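3-hydroxy-3-methylglutaryl-CoA lyase (Acinetobacter baumannii, PDB 6NDS) is a lyase of the HMGL-like family, built on a TIM barrel that holds a zinc ion and coenzyme A. Local coordinates at residues P23-Q28 with S255-T260; V17-S22 with Q211-F216; C259-V264 with Q283-L288. All blocks are in the same frame, centred on the assembly; numbering follows the deposited sequence.

Interactions 1 and 2 share the zinc ion: Asp25 from the first and His215 from the second are ligands of the same metal, and their Asp25 OD2 and His215 NE2 atoms lie 2.9 Å apart. Their centres are about 11 Å apart, and coenzyme A reaches toward the site beside interaction 1. Interaction 3 stands farther out, its centre about 15 Å from the centre of the chain, against about 8 Å for interaction 1 and 5 Å for interaction 2. It shares Cys259 and Thr260 with interaction 1, and Thr260 ties it to interaction 2, since Thr260 OG1 lies 2.8 Å from Glu20 OE1, a probable hydrogen bond.

Interaction 1: P23-Q28 with S255-T260; sequences PRDGLQ and SGNICT. With ZN (zinc ion), chain H; COA (coenzyme A), chain B.
The carboxylate of Asp25 and the amide of Asn257 meet almost at right angles, their planes 82° apart. Asn257 ND2 stands above the carboxylate plane and donates to Asp25 OD2 at 3.0 Å, with an N-H...O angle of 155°. That oxygen in turn lies in the amide plane of Asn257, where the N-H can point at it. The amide oxygen, Asn257 OD1, meanwhile sits 3.2 Å from Asp25 CG, so the amide lies across the carboxylate.

The guanidinium of Arg24 presents another pair of surfaces. Asp25 CB lies 3.7 Å above one face, over its centre, while Gln28 OE1 is in plane at the edge and accepts from Arg24 NH1 at 3.0 Å. The arginine chain folds round and brings its flat head over Asp25. Between Arg24 NH2 and Asp25 OD2 there is charge attraction alone, for no N-H points at that oxygen. On the ligand side, Gln28 OE1 comes within 3.8 Å of coenzyme A C3P.

Each residue type suits its place. An aspartate offers the zinc ion a short carboxylate arm: Asp25 OD2 binds the metal at 2.1 Å, and Asp25 OD1 accepts at 2.7 Å from a water that is itself bound to the zinc. Gly247 N also donates to OD1, so both oxygens have partners, which should restrict the rotation of the carboxylate. An asparagine can give the metal-binding oxygen an N-H without adding charge, making Asn257 a second-shell partner. His215 and His217 complete the protein's share of the ligands, giving the Asp-His-His zinc site at the mouth of this TIM barrel, bordered by the coenzyme A pocket.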
loop_
_atom_site.group_PDB
_atom_site.type_symbol
_atom_site.label_atom_id
_atom_site.label_comp_id
_atom_site.label_asym_id
_atom_site.label_seq_id
_atom_site.Cartn_x
_atom_site.Cartn_y
_atom_site.Cartn_z
ATOM N N PRO A 23 -2.627 13.006 -16.090
ATOM C CA PRO A 23 -2.799 14.356 -16.646
ATOM C C PRO A 23 -4.068 15.028 -16.195
ATOM O O PRO A 23 -4.177 16.248 -16.347
ATOM C CB PRO A 23 -2.807 14.127 -18.163
ATOM C CG PRO A 23 -2.084 12.792 -18.354
ATOM C CD PRO A 23 -2.557 11.995 -17.165
ATOM N N ARG A 24 -5.036 14.272 -15.675
ATOM C CA ARG A 24 -6.306 14.831 -15.225
ATOM C C ARG A 24 -6.387 14.746 -13.698
ATOM O O ARG A 24 -6.275 15.770 -13.019
ATOM C CB ARG A 24 -7.461 14.089 -15.905
ATOM C CG ARG A 24 -8.845 14.764 -15.806
ATOM C CD ARG A 24 -9.488 14.603 -14.426
ATOM N NE ARG A 24 -9.778 13.202 -14.103
ATOM C CZ ARG A 24 -10.232 12.795 -12.923
ATOM N NH1 ARG A 24 -10.452 13.680 -11.955
ATOM N NH2 ARG A 24 -10.485 11.509 -12.713
ATOM N N ASP A 25 -6.560 13.542 -13.143
ATOM C CA ASP A 25 -6.674 13.412 -11.693
ATOM C C ASP A 25 -5.398 13.876 -11.011
ATOM O O ASP A 25 -5.444 14.519 -9.956
ATOM C CB ASP A 25 -6.982 11.956 -11.335
ATOM C CG ASP A 25 -7.846 11.823 -10.106
ATOM O OD1 ASP A 25 -7.861 12.736 -9.241
ATOM O OD2 ASP A 25 -8.528 10.785 -9.992
ATOM N N GLY A 26 -4.250 13.572 -11.618
ATOM C CA GLY A 26 -2.985 13.933 -11.006
ATOM C C GLY A 26 -2.783 15.433 -10.924
ATOM O O GLY A 26 -2.382 15.961 -9.888
ATOM N N LEU A 27 -3.072 16.141 -12.011
ATOM C CA LEU A 27 -2.737 17.555 -12.066
ATOM C C LEU A 27 -3.823 18.461 -11.508
ATOM O O LEU A 27 -3.523 19.606 -11.148
ATOM C CB LEU A 27 -2.433 17.960 -13.509
ATOM C CG LEU A 27 -1.230 17.241 -14.124
ATOM C CD1 LEU A 27 -0.926 17.870 -15.461
ATOM C CD2 LEU A 27 -0.018 17.319 -13.214
ATOM N N GLN A 28 -5.065 17.985 -11.397
ATOM C CA GLN A 28 -6.130 18.909 -11.005
ATOM C C GLN A 28 -5.923 19.461 -9.599
ATOM O O GLN A 28 -6.334 20.593 -9.315
ATOM C CB GLN A 28 -7.490 18.224 -11.122
ATOM C CG GLN A 28 -7.678 17.097 -10.159
ATOM C CD GLN A 28 -8.977 16.341 -10.371
ATOM O OE1 GLN A 28 -9.636 16.468 -11.412
ATOM N NE2 GLN A 28 -9.351 15.539 -9.378
ATOM N N SER A 255 -6.553 12.275 -1.683
ATOM C CA SER A 255 -5.126 12.065 -1.877
ATOM C C SER A 255 -4.939 11.238 -3.146
ATOM O O SER A 255 -5.868 11.054 -3.939
ATOM C CB SER A 255 -4.504 11.416 -0.631
ATOM O OG SER A 255 -4.884 10.056 -0.533
ATOM N N GLY A 256 -3.734 10.707 -3.327
ATOM C CA GLY A 256 -3.325 10.237 -4.631
ATOM C C GLY A 256 -4.094 9.021 -5.113
ATOM O O GLY A 256 -4.577 8.188 -4.340
ATOM N N ASN A 257 -4.214 8.940 -6.426
ATOM C CA ASN A 257 -4.598 7.701 -7.073
ATOM C C ASN A 257 -3.596 6.611 -6.728
ATOM O O ASN A 257 -2.463 6.879 -6.302
ATOM C CB ASN A 257 -4.609 7.871 -8.590
ATOM C CG ASN A 257 -5.630 8.871 -9.048
ATOM O OD1 ASN A 257 -5.410 10.084 -8.995
ATOM N ND2 ASN A 257 -6.763 8.364 -9.521
ATOM N N ILE A 258 -3.986 5.363 -6.977
ATOM C CA ILE A 258 -2.964 4.324 -6.934
ATOM C C ILE A 258 -1.875 4.655 -7.945
ATOM O O ILE A 258 -2.126 5.199 -9.032
ATOM C CB ILE A 258 -3.543 2.922 -7.171
ATOM C CG1 ILE A 258 -4.300 2.849 -8.483
ATOM C CG2 ILE A 258 -4.435 2.502 -5.992
ATOM C CD1 ILE A 258 -4.569 1.402 -8.928
ATOM N N CYS A 259 -0.641 4.349 -7.567
ATOM C CA CYS A 259 0.523 4.679 -8.373
ATOM C C CYS A 259 0.682 3.702 -9.538
ATOM O O CYS A 259 0.777 2.490 -9.330
ATOM C CB CYS A 259 1.749 4.636 -7.470
ATOM S SG CYS A 259 3.303 4.813 -8.324
ATOM N N THR A 260 0.756 4.233 -10.762
ATOM C CA THR A 260 0.799 3.371 -11.944
ATOM C C THR A 260 1.978 2.411 -11.896
ATOM O O THR A 260 1.820 1.215 -12.153
ATOM C CB THR A 260 0.859 4.214 -13.221
ATOM O OG1 THR A 260 -0.194 5.175 -13.181
ATOM C CG2 THR A 260 0.644 3.332 -14.453
HETATM ZN ZN ZN H . -10.132 10.177 -8.817
HETATM N N1A COA B . -16.615 24.151 -18.807
HETATM C C2A COA B . -16.366 25.468 -18.778
HETATM N N3A COA B . -17.166 26.471 -18.420
HETATM C C4A COA B . -18.367 26.005 -18.042
HETATM C C5A COA B . -18.772 24.688 -18.006
HETATM C C6A COA B . -17.838 23.715 -18.411
HETATM N N6A COA B . -18.098 22.412 -18.435
HETATM N N7A COA B . -20.085 24.600 -17.563
HETATM C C8A COA B . -20.444 25.844 -17.339
HETATM N N9A COA B . -19.440 26.742 -17.613
HETATM C C1B COA B . -19.491 28.202 -17.509
HETATM C C2B COA B . -20.604 28.853 -18.327
HETATM O O2B COA B . -20.326 28.993 -19.703
HETATM C C3B COA B . -20.743 30.173 -17.572
HETATM O O3B COA B . -19.617 31.010 -17.818
HETATM P P3B COA B . -19.963 32.547 -17.450
HETATM O O7A COA B . -19.747 32.733 -15.959
HETATM O O8A COA B . -21.414 32.749 -17.844
HETATM O O9A COA B . -19.025 33.404 -18.280
HETATM C C4B COA B . -20.751 29.625 -16.156
HETATM O O4B COA B . -19.737 28.582 -16.173
HETATM C C5B COA B . -22.074 28.990 -15.818
HETATM O O5B COA B . -22.045 28.523 -14.461
HETATM P P1A COA B . -23.125 27.415 -14.060
HETATM O O1A COA B . -23.652 26.743 -15.284
HETATM O O2A COA B . -24.073 27.975 -13.052
HETATM O O3A COA B . -22.131 26.387 -13.342
HETATM P P2A COA B . -21.358 26.448 -11.946
HETATM O O4A COA B . -22.341 26.205 -10.850
HETATM O O5A COA B . -20.494 27.665 -11.886
HETATM O O6A COA B . -20.392 25.179 -12.123
HETATM C CBP COA B . -19.847 23.025 -13.000
HETATM C CCP COA B . -20.967 23.882 -12.420
HETATM C CDP COA B . -20.321 21.578 -13.170
HETATM C CEP COA B . -19.448 23.585 -14.370
HETATM C CAP COA B . -18.665 23.094 -12.030
HETATM O OAP COA B . -19.122 22.780 -10.723
HETATM C C9P COA B . -17.529 22.152 -12.392
HETATM O O9P COA B . -16.818 22.376 -13.366
HETATM N N8P COA B . -17.354 21.107 -11.598
HETATM C C7P COA B . -16.393 20.048 -11.877
HETATM C C6P COA B . -15.256 20.064 -10.888
HETATM C C5P COA B . -14.337 18.875 -11.068
HETATM O O5P COA B . -13.892 18.586 -12.178
HETATM N N4P COA B . -14.035 18.180 -9.965
HETATM C C3P COA B . -13.037 17.121 -9.913
HETATM C C2P COA B . -13.350 15.989 -10.862
HETATM S S1P COA B . -15.023 15.342 -10.617
HETATM O O HOH W 1 -10.147 12.203 -7.918
#

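Interaction 2: V17-S22 with Q211-F216; sequences VVQEVS and QLTLHF. With ZN (zinc ion), chain H.
Gln19 and Thr213 make a buried side-chain contact inside the barrel, between two parallel strands that are not neighbours. Strand 237-240 runs between strands 17-20 and 212-216, and the CA atoms of Gln19 and Thr213 are 8.9 Å apart, too far for backbone pairing. Gln19 is long enough to cross that gap. Its chain is extended beyond CG, and its NE2 donates to Thr213 OG1 at 3.1 Å in a nearly straight bond, 163° at the hydrogen. The hydroxyl lies in the amide plane of Gln19, whereas the methyl Thr213 CG2 makes a close contact with the same Gln19 NE2, 3.2 Å away, that is not a bond.

The intervening strand supplies the other polar partners: Arg237 NE is hydrogen-bonded to Gln19 OE1, and Asp239 OD1 to Gln19 NE2. Both ends of the amide are thus occupied, which fixes its rotation. Here polar side chains pointing into the TIM barrel lie below the metal site, which sits at the C-terminal ends of the strands.

One step nearer that site, Val21 CG2 comes obliquely to the ring of His215, 4.4 Å from CE1, and a branched aliphatic side chain gives the imidazole a nonpolar neighbour. CG anti to the backbone N (chi1 176°) carries the histidine ring toward the zinc ion, which His215 NE2 binds at 2.2 Å. His215 ND1 is hydrogen-bonded to Asp239 OD2, so one second-shell aspartate steadies the zinc ligand with one oxygen and Gln19 with the other. Where strand 17-20 gives way to helix 22-28, Ser22 N at 2.9 Å and Ser22 OG at 2.6 Å reach Glu20 OE2 from opposite faces of its carboxylate, and Leu242 N is a further partner of that oxygen.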
loop_
_atom_site.group_PDB
_atom_site.type_symbol
_atom_site.label_atom_id
_atom_site.label_comp_id
_atom_site.label_asym_id
_atom_site.label_seq_id
_atom_site.Cartn_x
_atom_site.Cartn_y
_atom_site.Cartn_z
ATOM N N VAL A 17 -5.726 -4.318 -17.627
ATOM C CA VAL A 17 -5.689 -3.181 -18.542
ATOM C C VAL A 17 -5.449 -1.926 -17.711
ATOM O O VAL A 17 -6.366 -1.420 -17.062
ATOM C CB VAL A 17 -6.993 -3.073 -19.334
ATOM C CG1 VAL A 17 -6.946 -1.884 -20.274
ATOM C CG2 VAL A 17 -7.262 -4.374 -20.106
ATOM N N VAL A 18 -4.222 -1.405 -17.756
ATOM C CA VAL A 18 -3.839 -0.238 -16.962
ATOM C C VAL A 18 -4.196 1.028 -17.734
ATOM O O VAL A 18 -3.800 1.182 -18.892
ATOM C CB VAL A 18 -2.336 -0.277 -16.639
ATOM C CG1 VAL A 18 -1.941 0.959 -15.832
ATOM C CG2 VAL A 18 -1.987 -1.554 -15.875
ATOM N N GLN A 19 -4.951 1.932 -17.101
ATOM C CA GLN A 19 -5.423 3.164 -17.734
ATOM C C GLN A 19 -4.871 4.355 -16.960
ATOM O O GLN A 19 -4.942 4.386 -15.728
ATOM C CB GLN A 19 -6.960 3.177 -17.792
ATOM C CG GLN A 19 -7.516 1.874 -18.423
ATOM C CD GLN A 19 -9.027 1.740 -18.419
ATOM O OE1 GLN A 19 -9.592 1.119 -19.318
ATOM N NE2 GLN A 19 -9.689 2.279 -17.392
ATOM N N GLU A 20 -4.281 5.313 -17.676
ATOM C CA GLU A 20 -3.477 6.357 -17.044
ATOM C C GLU A 20 -4.303 7.625 -16.864
ATOM O O GLU A 20 -4.948 8.089 -17.814
ATOM C CB GLU A 20 -2.227 6.642 -17.888
ATOM C CG GLU A 20 -1.356 7.804 -17.363
ATOM C CD GLU A 20 -0.800 7.563 -15.963
ATOM O OE1 GLU A 20 -0.422 6.410 -15.633
ATOM O OE2 GLU A 20 -0.751 8.537 -15.174
ATOM N N VAL A 21 -4.304 8.172 -15.639
ATOM C CA VAL A 21 -5.100 9.376 -15.367
ATOM C C VAL A 21 -4.285 10.514 -14.756
ATOM O O VAL A 21 -4.861 11.517 -14.309
ATOM C CB VAL A 21 -6.314 9.055 -14.465
ATOM C CG1 VAL A 21 -7.202 7.960 -15.101
ATOM C CG2 VAL A 21 -5.874 8.656 -13.045
ATOM N N SER A 22 -2.954 10.414 -14.725
ATOM C CA SER A 22 -2.205 11.509 -14.112
ATOM C C SER A 22 -2.412 12.873 -14.778
ATOM O O SER A 22 -2.365 13.873 -14.042
ATOM C CB SER A 22 -0.696 11.212 -14.035
ATOM O OG SER A 22 -0.131 11.095 -15.308
ATOM N N GLN A 211 -16.085 -3.813 -19.920
ATOM C CA GLN A 211 -16.827 -2.571 -19.762
ATOM C C GLN A 211 -16.606 -1.873 -18.426
ATOM O O GLN A 211 -16.867 -0.670 -18.331
ATOM C CB GLN A 211 -18.332 -2.838 -19.945
ATOM C CG GLN A 211 -18.681 -3.214 -21.389
ATOM C CD GLN A 211 -20.063 -3.838 -21.564
ATOM O OE1 GLN A 211 -20.516 -4.649 -20.752
ATOM N NE2 GLN A 211 -20.726 -3.476 -22.655
ATOM N N LEU A 212 -16.137 -2.579 -17.404
ATOM C CA LEU A 212 -16.018 -2.029 -16.054
ATOM C C LEU A 212 -14.609 -1.525 -15.778
ATOM O O LEU A 212 -13.645 -2.286 -15.911
ATOM C CB LEU A 212 -16.369 -3.090 -15.011
ATOM C CG LEU A 212 -16.156 -2.728 -13.542
ATOM C CD1 LEU A 212 -17.095 -1.602 -13.166
ATOM C CD2 LEU A 212 -16.401 -3.953 -12.639
ATOM N N THR A 213 -14.496 -0.267 -15.334
ATOM C CA THR A 213 -13.258 0.281 -14.786
ATOM C C THR A 213 -13.398 0.481 -13.281
ATOM O O THR A 213 -14.432 0.958 -12.799
ATOM C CB THR A 213 -12.893 1.634 -15.431
ATOM O OG1 THR A 213 -12.671 1.467 -16.841
ATOM C CG2 THR A 213 -11.606 2.221 -14.801
ATOM N N LEU A 214 -12.351 0.129 -12.533
ATOM C CA LEU A 214 -12.243 0.471 -11.121
ATOM C C LEU A 214 -11.205 1.574 -10.964
ATOM O O LEU A 214 -10.105 1.483 -11.522
ATOM C CB LEU A 214 -11.833 -0.736 -10.270
ATOM C CG LEU A 214 -12.905 -1.724 -9.801
ATOM C CD1 LEU A 214 -14.029 -1.001 -9.069
ATOM C CD2 LEU A 214 -13.436 -2.541 -10.954
ATOM N N HIS A 215 -11.547 2.595 -10.179
ATOM C CA HIS A 215 -10.715 3.789 -9.991
ATOM C C HIS A 215 -10.496 3.976 -8.486
ATOM O O HIS A 215 -11.323 4.578 -7.800
ATOM C CB HIS A 215 -11.437 4.959 -10.647
ATOM C CG HIS A 215 -10.777 6.297 -10.485
ATOM N ND1 HIS A 215 -10.241 6.986 -11.553
ATOM C CD2 HIS A 215 -10.653 7.114 -9.407
ATOM C CE1 HIS A 215 -9.777 8.152 -11.133
ATOM N NE2 HIS A 215 -10.009 8.254 -9.834
ATOM N N PHE A 216 -9.393 3.442 -7.959
ATOM C CA PHE A 216 -9.125 3.486 -6.522
ATOM C C PHE A 216 -8.135 4.591 -6.160
ATOM O O PHE A 216 -7.132 4.805 -6.844
ATOM C CB PHE A 216 -8.573 2.139 -6.026
ATOM C CG PHE A 216 -9.551 1.005 -6.100
ATOM C CD1 PHE A 216 -10.677 0.984 -5.286
ATOM C CD2 PHE A 216 -9.314 -0.080 -6.933
ATOM C CE1 PHE A 216 -11.579 -0.088 -5.339
ATOM C CE2 PHE A 216 -10.203 -1.161 -6.976
ATOM C CZ PHE A 216 -11.339 -1.159 -6.181
HETATM ZN ZN ZN H . -10.132 10.177 -8.817
HETATM O O HOH W 1 -10.147 12.203 -7.918
#

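Interaction 3: C259-V264 with Q283-L288; sequences CTEDLV and QLSRTL
Glu261 reaches across from the first turn of helix 260-270 to Ser285 on helix 278-285. Its CB already heads toward the other helix, and the side chain also touches Leu281 and Ile282. CG sits between the backbone N and the carbonyl carbon (chi1 60°), and a sharp bend at chi2 (-92°) then turns the acid group to the serine. Glu261 CD comes to lie 3.6 Å from Ser285 CB. Of the two oxygens, OE1 is turned to the loop beyond strand 237-240 and accepts from Gly243 N. The other, Glu261 OE2, receives the hydroxyl of Ser285 OG at 2.6 Å, from above the carboxylate plane and 44° out of it. Ser298 OG is hydrogen-bonded to the same OE2.

Serine fits here because it is short: the two helices come close, with the CA atoms of Glu261 and Ser285 7.9 Å apart, and its short side chain puts a hydroxyl at the carboxylate where the helices approach. Both segments are also secured within themselves. Cys259 SG, at the N-cap of helix 260-270, accepts a weak bond from Asp262 N at 3.6 Å. Just before the type I turn from Ser285 to Leu288, Leu284 O accepts from both Thr287 N at 3.0 Å and Thr287 OG1 at 2.7 Å.

The chemistry is that of a buried carboxylate held by three uncharged groups, one backbone N-H on OE1 and two hydroxyls on OE2, which tie helix 260-270 to helix 278-285, next in the chain, and to the loops around both. Its place in the first turn of a helix would probably also favour the charged form, and the short serine bond is consistent with a negatively charged acceptor.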
loop_
_atom_site.group_PDB
_atom_site.type_symbol
_atom_site.label_atom_id
_atom_site.label_comp_id
_atom_site.label_asym_id
_atom_site.label_seq_id
_atom_site.Cartn_x
_atom_site.Cartn_y
_atom_site.Cartn_z
ATOM N N CYS A 259 -0.641 4.349 -7.567
ATOM C CA CYS A 259 0.523 4.679 -8.373
ATOM C C CYS A 259 0.682 3.702 -9.538
ATOM O O CYS A 259 0.777 2.490 -9.330
ATOM C CB CYS A 259 1.749 4.636 -7.470
ATOM S SG CYS A 259 3.303 4.813 -8.324
ATOM N N THR A 260 0.756 4.233 -10.762
ATOM C CA THR A 260 0.799 3.371 -11.944
ATOM C C THR A 260 1.978 2.411 -11.896
ATOM O O THR A 260 1.820 1.215 -12.153
ATOM C CB THR A 260 0.859 4.214 -13.221
ATOM O OG1 THR A 260 -0.194 5.175 -13.181
ATOM C CG2 THR A 260 0.644 3.332 -14.453
ATOM N N GLU A 261 3.179 2.911 -11.593
ATOM C CA GLU A 261 4.317 1.998 -11.646
ATOM C C GLU A 261 4.287 0.996 -10.490
ATOM O O GLU A 261 4.770 -0.130 -10.643
ATOM C CB GLU A 261 5.635 2.780 -11.695
ATOM C CG GLU A 261 5.900 3.688 -10.516
ATOM C CD GLU A 261 5.409 5.122 -10.706
ATOM O OE1 GLU A 261 4.514 5.386 -11.540
ATOM O OE2 GLU A 261 5.914 5.991 -9.978
ATOM N N ASP A 262 3.696 1.357 -9.347
ATOM C CA ASP A 262 3.522 0.368 -8.286
ATOM C C ASP A 262 2.504 -0.699 -8.694
ATOM O O ASP A 262 2.695 -1.884 -8.402
ATOM C CB ASP A 262 3.104 1.048 -6.971
ATOM C CG ASP A 262 4.179 1.993 -6.407
ATOM O OD1 ASP A 262 5.270 2.108 -7.005
ATOM O OD2 ASP A 262 3.928 2.633 -5.354
ATOM N N LEU A 263 1.423 -0.301 -9.379
ATOM C CA LEU A 263 0.457 -1.278 -9.897
ATOM C C LEU A 263 1.093 -2.201 -10.930
ATOM O O LEU A 263 0.935 -3.430 -10.872
ATOM C CB LEU A 263 -0.742 -0.544 -10.504
ATOM C CG LEU A 263 -1.691 -1.396 -11.356
ATOM C CD1 LEU A 263 -2.347 -2.470 -10.502
ATOM C CD2 LEU A 263 -2.753 -0.492 -12.013
ATOM N N VAL A 264 1.825 -1.629 -11.888
ATOM C CA VAL A 264 2.443 -2.448 -12.927
ATOM C C VAL A 264 3.501 -3.364 -12.324
ATOM O O VAL A 264 3.625 -4.518 -12.729
ATOM C CB VAL A 264 3.016 -1.570 -14.053
ATOM C CG1 VAL A 264 3.756 -2.434 -15.115
ATOM C CG2 VAL A 264 1.895 -0.766 -14.721
ATOM N N GLN A 283 11.350 5.305 -15.093
ATOM C CA GLN A 283 12.234 6.401 -15.475
ATOM C C GLN A 283 11.440 7.687 -15.676
ATOM O O GLN A 283 11.866 8.764 -15.241
ATOM C CB GLN A 283 13.013 6.038 -16.743
ATOM C CG GLN A 283 14.025 7.100 -17.150
ATOM C CD GLN A 283 14.636 6.838 -18.511
ATOM O OE1 GLN A 283 13.997 6.258 -19.390
ATOM N NE2 GLN A 283 15.876 7.274 -18.695
ATOM N N LEU A 284 10.264 7.586 -16.303
ATOM C CA LEU A 284 9.428 8.767 -16.493
ATOM C C LEU A 284 8.942 9.315 -15.152
ATOM O O LEU A 284 8.964 10.530 -14.922
ATOM C CB LEU A 284 8.235 8.434 -17.401
ATOM C CG LEU A 284 7.291 9.627 -17.630
ATOM C CD1 LEU A 284 7.954 10.780 -18.368
ATOM C CD2 LEU A 284 6.024 9.167 -18.369
ATOM N N SER A 285 8.502 8.435 -14.254
ATOM C CA SER A 285 8.037 8.891 -12.945
ATOM C C SER A 285 9.136 9.632 -12.197
ATOM O O SER A 285 8.868 10.615 -11.494
ATOM C CB SER A 285 7.548 7.705 -12.124
ATOM O OG SER A 285 7.093 8.159 -10.862
ATOM N N ARG A 286 10.385 9.195 -12.348
ATOM C CA ARG A 286 11.473 9.855 -11.643
ATOM C C ARG A 286 11.760 11.265 -12.159
ATOM O O ARG A 286 12.512 11.995 -11.508
ATOM C CB ARG A 286 12.733 8.978 -11.703
ATOM C CG ARG A 286 12.594 7.723 -10.818
ATOM C CD ARG A 286 13.715 6.701 -11.030
ATOM N NE ARG A 286 13.767 5.744 -9.927
ATOM C CZ ARG A 286 14.484 4.624 -9.933
ATOM N NH1 ARG A 286 15.212 4.305 -10.994
ATOM N NH2 ARG A 286 14.471 3.821 -8.873
ATOM N N THR A 287 11.165 11.676 -13.291
ATOM C CA THR A 287 11.274 13.061 -13.733
ATOM C C THR A 287 10.248 13.970 -13.074
ATOM O O THR A 287 10.336 15.189 -13.247
ATOM C CB THR A 287 11.127 13.171 -15.264
ATOM O OG1 THR A 287 9.759 12.975 -15.651
ATOM C CG2 THR A 287 12.021 12.148 -15.963
ATOM N N LEU A 288 9.286 13.414 -12.319
ATOM C CA LEU A 288 8.234 14.259 -11.752
ATOM C C LEU A 288 8.726 15.250 -10.693
ATOM O O LEU A 288 8.263 16.400 -10.689
ATOM C CB LEU A 288 7.111 13.396 -11.175
ATOM C CG LEU A 288 6.218 12.685 -12.188
ATOM C CD1 LEU A 288 5.245 11.761 -11.454
ATOM C CD2 LEU A 288 5.456 13.707 -13.047
#